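Local coordinates for FdxN element excision controlling factor protein (Anabaena variabilis, PDB 2OKF) that probably binds nucleic acid and, as an XisH-family member of the PD-(D/E)XK nuclease-like clan, is linked to control of fdxN element excision in cyanobacteria, at residues 6-11 with 126-131; 59-64 with 96-101. All blocks are in the same frame, centred on the assembly; numbering follows the deposited sequence. Where two conformers were deposited one is given.

Interaction 1 of 2, residues 6-11 with 126-131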
loop_
_atom_site.group_PDB
_atom_site.type_symbol
_atom_site.label_atom_id
_atom_site.label_comp_id
_atom_site.label_asym_id
_atom_site.label_seq_id
_atom_site.Cartn_x
_atom_site.Cartn_y
_atom_site.Cartn_z
ATOM N N ASP A 6 -8.909 -18.786 2.051
ATOM C CA ASP A 6 -10.299 -19.165 1.814
ATOM C C ASP A 6 -11.059 -19.260 3.149
ATOM O O ASP A 6 -12.205 -18.835 3.229
ATOM C CB ASP A 6 -10.411 -20.480 1.021
ATOM C CG ASP A 6 -9.775 -21.665 1.732
ATOM N N VAL A 7 -10.416 -19.788 4.193
ATOM C CA VAL A 7 -11.064 -19.898 5.498
ATOM C C VAL A 7 -11.498 -18.538 6.062
ATOM O O VAL A 7 -12.634 -18.372 6.501
ATOM C CB VAL A 7 -10.155 -20.585 6.526
ATOM C CG1 VAL A 7 -10.719 -20.458 7.947
ATOM C CG2 VAL A 7 -9.955 -22.052 6.142
ATOM N N PHE A 8 -10.582 -17.580 6.081
ATOM C CA PHE A 8 -10.910 -16.258 6.614
ATOM C C PHE A 8 -11.919 -15.554 5.738
ATOM O O PHE A 8 -12.769 -14.809 6.217
ATOM C CB PHE A 8 -9.649 -15.417 6.808
ATOM C CG PHE A 8 -8.836 -15.881 7.956
ATOM C CD1 PHE A 8 -7.949 -16.947 7.807
ATOM C CD2 PHE A 8 -8.999 -15.302 9.208
ATOM C CE1 PHE A 8 -7.232 -17.411 8.886
ATOM C CE2 PHE A 8 -8.284 -15.759 10.295
ATOM C CZ PHE A 8 -7.405 -16.827 10.143
ATOM N N HIS A 9 -11.836 -15.809 4.441
ATOM C CA HIS A 9 -12.801 -15.263 3.516
ATOM C C HIS A 9 -14.212 -15.770 3.870
ATOM O O HIS A 9 -15.192 -15.003 3.909
ATOM C CB HIS A 9 -12.397 -15.699 2.123
ATOM C CG HIS A 9 -13.228 -15.103 1.054
ATOM N ND1 HIS A 9 -12.846 -13.970 0.365
ATOM C CD2 HIS A 9 -14.408 -15.495 0.527
ATOM C CE1 HIS A 9 -13.778 -13.679 -0.527
ATOM N NE2 HIS A 9 -14.735 -14.587 -0.448
ATOM N N GLU A 10 -14.333 -17.072 4.126
ATOM C CA GLU A 10 -15.600 -17.663 4.492
ATOM C C GLU A 10 -16.073 -17.152 5.852
ATOM O O GLU A 10 -17.262 -16.907 6.032
ATOM C CB GLU A 10 -15.539 -19.190 4.458
ATOM C CG GLU A 10 -15.472 -19.742 3.029
ATOM C CD GLU A 10 -16.615 -19.201 2.153
ATOM O OE1 GLU A 10 -17.801 -19.336 2.556
ATOM O OE2 GLU A 10 -16.320 -18.614 1.077
ATOM N N VAL A 11 -15.150 -16.977 6.794
ATOM C CA VAL A 11 -15.506 -16.427 8.108
ATOM C C VAL A 11 -16.154 -15.054 7.953
ATOM O O VAL A 11 -17.161 -14.770 8.572
ATOM C CB VAL A 11 -14.274 -16.283 9.021
ATOM C CG1 VAL A 11 -14.567 -15.420 10.230
ATOM C CG2 VAL A 11 -13.791 -17.664 9.456
ATOM N N LEU A 126 -13.661 -3.254 9.135
ATOM C CA LEU A 126 -14.675 -4.208 9.595
ATOM C C LEU A 126 -13.881 -5.123 10.525
ATOM O O LEU A 126 -13.056 -5.911 10.076
ATOM C CB LEU A 126 -15.294 -4.992 8.445
ATOM C CG LEU A 126 -16.401 -5.999 8.698
ATOM C CD1 LEU A 126 -16.820 -6.655 7.362
ATOM C CD2 LEU A 126 -16.037 -7.061 9.661
ATOM N N VAL A 127 -14.122 -5.007 11.839
ATOM C CA VAL A 127 -13.407 -5.834 12.811
ATOM C C VAL A 127 -14.299 -7.027 13.109
ATOM O O VAL A 127 -15.465 -6.875 13.518
ATOM C CB VAL A 127 -13.134 -5.070 14.106
ATOM C CG1 VAL A 127 -12.330 -5.883 15.041
ATOM C CG2 VAL A 127 -12.356 -3.761 13.801
ATOM N N TYR A 128 -13.750 -8.195 12.847
ATOM C CA TYR A 128 -14.503 -9.458 12.996
ATOM C C TYR A 128 -13.820 -10.402 13.951
ATOM O O TYR A 128 -12.628 -10.424 14.058
ATOM C CB TYR A 128 -14.740 -10.140 11.651
ATOM C CG TYR A 128 -13.532 -10.642 10.918
ATOM C CD1 TYR A 128 -12.707 -9.794 10.173
ATOM C CD2 TYR A 128 -13.197 -11.993 10.928
ATOM C CE1 TYR A 128 -11.640 -10.269 9.523
ATOM C CE2 TYR A 128 -12.110 -12.475 10.295
ATOM C CZ TYR A 128 -11.316 -11.619 9.559
ATOM O OH TYR A 128 -10.214 -12.108 8.878
ATOM N N ASP A 129 -14.629 -11.133 14.699
ATOM C CA ASP A 129 -14.171 -12.142 15.624
ATOM C C ASP A 129 -14.091 -13.447 14.851
ATOM O O ASP A 129 -15.080 -13.956 14.325
ATOM C CB ASP A 129 -15.139 -12.253 16.785
ATOM C CG ASP A 129 -14.655 -13.197 17.829
ATOM O OD1 ASP A 129 -14.606 -14.421 17.570
ATOM O OD2 ASP A 129 -14.302 -12.705 18.919
ATOM N N VAL A 130 -12.898 -14.002 14.772
ATOM C CA VAL A 130 -12.684 -15.187 13.944
ATOM C C VAL A 130 -13.352 -16.459 14.470
ATOM O O VAL A 130 -14.039 -17.189 13.721
ATOM C CB VAL A 130 -11.157 -15.428 13.755
ATOM C CG1 VAL A 130 -10.898 -16.767 13.090
ATOM C CG2 VAL A 130 -10.521 -14.271 12.975
ATOM N N GLU A 131 -13.174 -16.746 15.757
ATOM C CA GLU A 131 -13.694 -17.981 16.339
ATOM C C GLU A 131 -15.221 -18.014 16.307
ATOM O O GLU A 131 -15.822 -19.044 16.013
ATOM C CB GLU A 131 -13.180 -18.149 17.769
ATOM C CG GLU A 131 -13.639 -19.430 18.434
ATOM C CD GLU A 131 -13.018 -19.664 19.822
ATOM O OE1 GLU A 131 -12.421 -18.722 20.397
ATOM O OE2 GLU A 131 -13.147 -20.804 20.340
#
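F8 and V11, one turn apart on helix 6-18, close over Y128, near the end of strand 125-129, and V130 just beyond it. The helix segment runs across the strand, at 102° between their directions, with the two segment axes 10.5 Å apart at closest approach. The compact part lies around the Y128 ring. V11, buried, brings its CG1 methyl to Y128 CD2 at 3.8 Å, an oblique approach, and the same methyl lies 3.9 Å from V130 O. F8 crosses Y128 at about a right angle, its ring edge toward the phenol end, with F8 CD2 3.4 Å from Y128 OH. Y128 CG sits between the backbone N and the carbonyl carbon (chi1 66°), a setting that directs the ring towards the helix. Toward solvent the contact thins to F8 and V130, both partly exposed, with F8 CE2 3.8 Å from V130 CG2, again at the ring edge. No hydrogen bond joins the two segments. The phenol oxygen, although set among carbon atoms, is hydrogen-bonded to K61 O. Between these two segments the helix is therefore held by van der Waals contacts, largely apolar, while the polar end of Y128 is satisfied by a neighbouring loop.

Interaction 2 of 2, residues 59-64 with 96-101. With EDO (1,2-ethanediol), chain G.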
loop_
_atom_site.group_PDB
_atom_site.type_symbol
_atom_site.label_atom_id
_atom_site.label_comp_id
_atom_site.label_asym_id
_atom_site.label_seq_id
_atom_site.Cartn_x
_atom_site.Cartn_y
_atom_site.Cartn_z
ATOM N N GLU A 59 -12.248 -5.962 1.810
ATOM C CA GLU A 59 -10.878 -6.467 1.628
ATOM C C GLU A 59 -10.527 -7.320 2.850
ATOM O O GLU A 59 -10.342 -6.799 3.936
ATOM C CB GLU A 59 -9.905 -5.332 1.437
ATOM C CG GLU A 59 -8.453 -5.758 1.406
ATOM C CD GLU A 59 -7.519 -4.602 1.376
ATOM O OE1 GLU A 59 -7.934 -3.497 1.002
ATOM O OE2 GLU A 59 -6.317 -4.780 1.737
ATOM N N VAL A 60 -10.520 -8.637 2.664
ATOM C CA VAL A 60 -10.273 -9.537 3.784
ATOM C C VAL A 60 -8.820 -9.810 4.043
ATOM O O VAL A 60 -8.141 -10.254 3.156
ATOM C CB VAL A 60 -11.008 -10.885 3.615
ATOM C CG1 VAL A 60 -10.754 -11.787 4.829
ATOM C CG2 VAL A 60 -12.474 -10.636 3.451
ATOM N N LYS A 61 -8.403 -9.598 5.298
ATOM C CA LYS A 61 -7.049 -9.906 5.780
ATOM C C LYS A 61 -7.114 -10.734 7.064
ATOM O O LYS A 61 -8.051 -10.593 7.903
ATOM C CB LYS A 61 -6.227 -8.634 5.998
ATOM C CG LYS A 61 -6.019 -7.856 4.711
ATOM C CD LYS A 61 -5.152 -8.635 3.768
ATOM C CE LYS A 61 -5.073 -8.006 2.407
ATOM N NZ LYS A 61 -4.036 -8.644 1.594
ATOM N N SER A 62 -6.165 -11.639 7.196
ATOM C CA SER A 62 -6.103 -12.523 8.371
ATOM C C SER A 62 -4.922 -12.192 9.285
ATOM O O SER A 62 -4.935 -12.571 10.450
ATOM C CB SER A 62 -5.973 -13.948 7.897
ATOM O OG SER A 62 -4.850 -14.046 7.043
ATOM N N PHE A 63 -3.924 -11.476 8.754
ATOM C CA PHE A 63 -2.763 -11.079 9.533
ATOM C C PHE A 63 -2.173 -12.255 10.294
ATOM O O PHE A 63 -2.062 -12.246 11.522
ATOM C CB PHE A 63 -3.089 -9.885 10.451
ATOM C CG PHE A 63 -3.129 -8.573 9.716
ATOM C CD1 PHE A 63 -1.972 -7.832 9.550
ATOM C CD2 PHE A 63 -4.301 -8.103 9.171
ATOM C CE1 PHE A 63 -1.996 -6.646 8.854
ATOM C CE2 PHE A 63 -4.320 -6.910 8.460
ATOM C CZ PHE A 63 -3.160 -6.189 8.313
ATOM N N LEU A 64 -1.804 -13.272 9.527
ATOM C CA LEU A 64 -1.218 -14.467 10.100
ATOM C C LEU A 64 0.210 -14.211 10.549
ATOM O O LEU A 64 0.980 -13.468 9.921
ATOM C CB LEU A 64 -1.250 -15.631 9.109
ATOM C CG LEU A 64 -2.642 -16.143 8.713
ATOM C CD1 LEU A 64 -2.474 -17.290 7.729
ATOM C CD2 LEU A 64 -3.462 -16.586 9.906
ATOM N N LEU A 96 -15.602 0.841 0.575
ATOM C CA LEU A 96 -14.598 -0.175 0.905
ATOM C C LEU A 96 -14.190 -0.199 2.368
ATOM O O LEU A 96 -13.904 0.853 2.970
ATOM C CB LEU A 96 -13.344 0.085 0.079
ATOM C CG LEU A 96 -12.219 -0.918 0.212
ATOM C CD1 LEU A 96 -12.611 -2.262 -0.320
ATOM C CD2 LEU A 96 -10.975 -0.405 -0.477
ATOM N N TYR A 97 -14.137 -1.425 2.899
ATOM C CA TYR A 97 -13.683 -1.680 4.266
ATOM C C TYR A 97 -12.541 -2.702 4.261
ATOM O O TYR A 97 -12.594 -3.659 3.486
ATOM C CB TYR A 97 -14.841 -2.249 5.141
ATOM C CG TYR A 97 -15.897 -1.250 5.398
ATOM C CD1 TYR A 97 -16.890 -1.031 4.435
ATOM C CD2 TYR A 97 -15.911 -0.467 6.555
ATOM C CE1 TYR A 97 -17.840 -0.064 4.605
ATOM C CE2 TYR A 97 -16.874 0.521 6.725
ATOM C CZ TYR A 97 -17.827 0.722 5.746
ATOM O OH TYR A 97 -18.812 1.698 5.905
ATOM N N LEU A 98 -11.574 -2.495 5.143
ATOM C CA LEU A 98 -10.513 -3.489 5.423
ATOM C C LEU A 98 -11.044 -4.341 6.552
ATOM O O LEU A 98 -11.271 -3.842 7.664
ATOM C CB LEU A 98 -9.213 -2.825 5.810
ATOM C CG LEU A 98 -8.085 -3.750 6.207
ATOM C CD1 LEU A 98 -7.625 -4.552 5.015
ATOM C CD2 LEU A 98 -6.960 -2.926 6.772
ATOM N N ALA A 99 -11.177 -5.639 6.313
ATOM C CA ALA A 99 -11.638 -6.569 7.375
ATOM C C ALA A 99 -10.415 -7.087 8.141
ATOM O O ALA A 99 -9.501 -7.615 7.547
ATOM C CB ALA A 99 -12.411 -7.729 6.780
ATOM N N VAL A 100 -10.416 -6.887 9.450
ATOM C CA VAL A 100 -9.314 -7.189 10.349
ATOM C C VAL A 100 -9.827 -8.127 11.479
ATOM O O VAL A 100 -10.843 -7.803 12.070
ATOM C CB VAL A 100 -8.892 -5.813 11.022
ATOM C CG1 VAL A 100 -7.700 -5.949 11.949
ATOM C CG2 VAL A 100 -8.601 -4.723 9.979
ATOM N N PRO A 101 -9.115 -9.175 11.824
ATOM C CA PRO A 101 -9.517 -9.928 13.026
ATOM C C PRO A 101 -9.437 -9.095 14.298
ATOM O O PRO A 101 -8.617 -8.185 14.425
ATOM C CB PRO A 101 -8.494 -11.065 13.067
ATOM C CG PRO A 101 -8.065 -11.238 11.678
ATOM C CD PRO A 101 -8.000 -9.861 11.126
HETATM C C1 EDO G . -4.067 -12.079 0.093
HETATM O O1 EDO G . -4.445 -10.907 -0.642
HETATM C C2 EDO G . -4.638 -11.988 1.503
HETATM O O2 EDO G . -3.585 -12.158 2.448
#
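Strands 54-60 and 94-101 run parallel here, their touching parts within 10° in direction, and a short ladder joins them: E59 N donates to Y97 O (2.9 Å), A99 N to E59 O (2.8 Å), and K61 N to A99 O, longer at 3.2 Å and more bent (148°). The ladder stops at P101, which has no N-H to offer K61 O; that carbonyl takes its hydrogen bond from the Y128 hydroxyl of the next strand, and the proline ring packs beside it, P101 CD lying 3.3 Å from K61 O, while P101 CG rests near S62 O.

Side chains divide between the two faces of the sheet. V60 and A99 share one, where V60 CG2 stands 4.4 Å from A99 CB and V60 also touches V12 of helix 6-18. E59 and L98 lie on the other, toward helix 69-90. There the E59 chain is extended, and one methyl of L98 lies over a face of its carboxylate, L98 CD1 being 3.5 Å from E59 OE2. The same methyl meets the base of the K61 side chain, with K61 CG at 3.7 Å. K61 bends at its second torsion (chi2 -67°) and then extends away from strand 94-101, carrying NZ to hydrogen bonds with Q79 of helix 69-90 and with O1 of a 1,2-ethanediol, probably from the crystallisation liquor.

The two strands and helix 69-90 form a beta-alpha-beta unit at the core of the fold. E59, V60 and K61 match the E-x-K signature of the PD-(D/E)XK clan, consistent with a nuclease-like site near the C-terminal end of strand 54-60. Chemically, main-chain bonds fix the two backbones while L98 CD1 packs on the E59 carboxylate and the aliphatic base of K61, leaving the ammonium to Q79 and the diol.

Interactions 1 and 2 lie side by side, their centres about 8 Å apart, and share one mixed sheet in which strand 94-101 stands between strands 54-60 and 125-129. Backbone pairing joins them directly, with L126 N 2.9 Å from L98 O. The loop after strand 54-60 makes the second link: Y128 OH lies 2.8 Å from K61 O, and F8 CG packs 3.5 Å from S62 CB. Helix 6-18 thus rests on both 126-131 and 59-64. Because Y128 holds the main chain of K61, interaction 1 would lie in a second shell around the E-x-K-like segment of interaction 2, whose lysine side chain meets the ethanediol, if that segment forms a nuclease-like site.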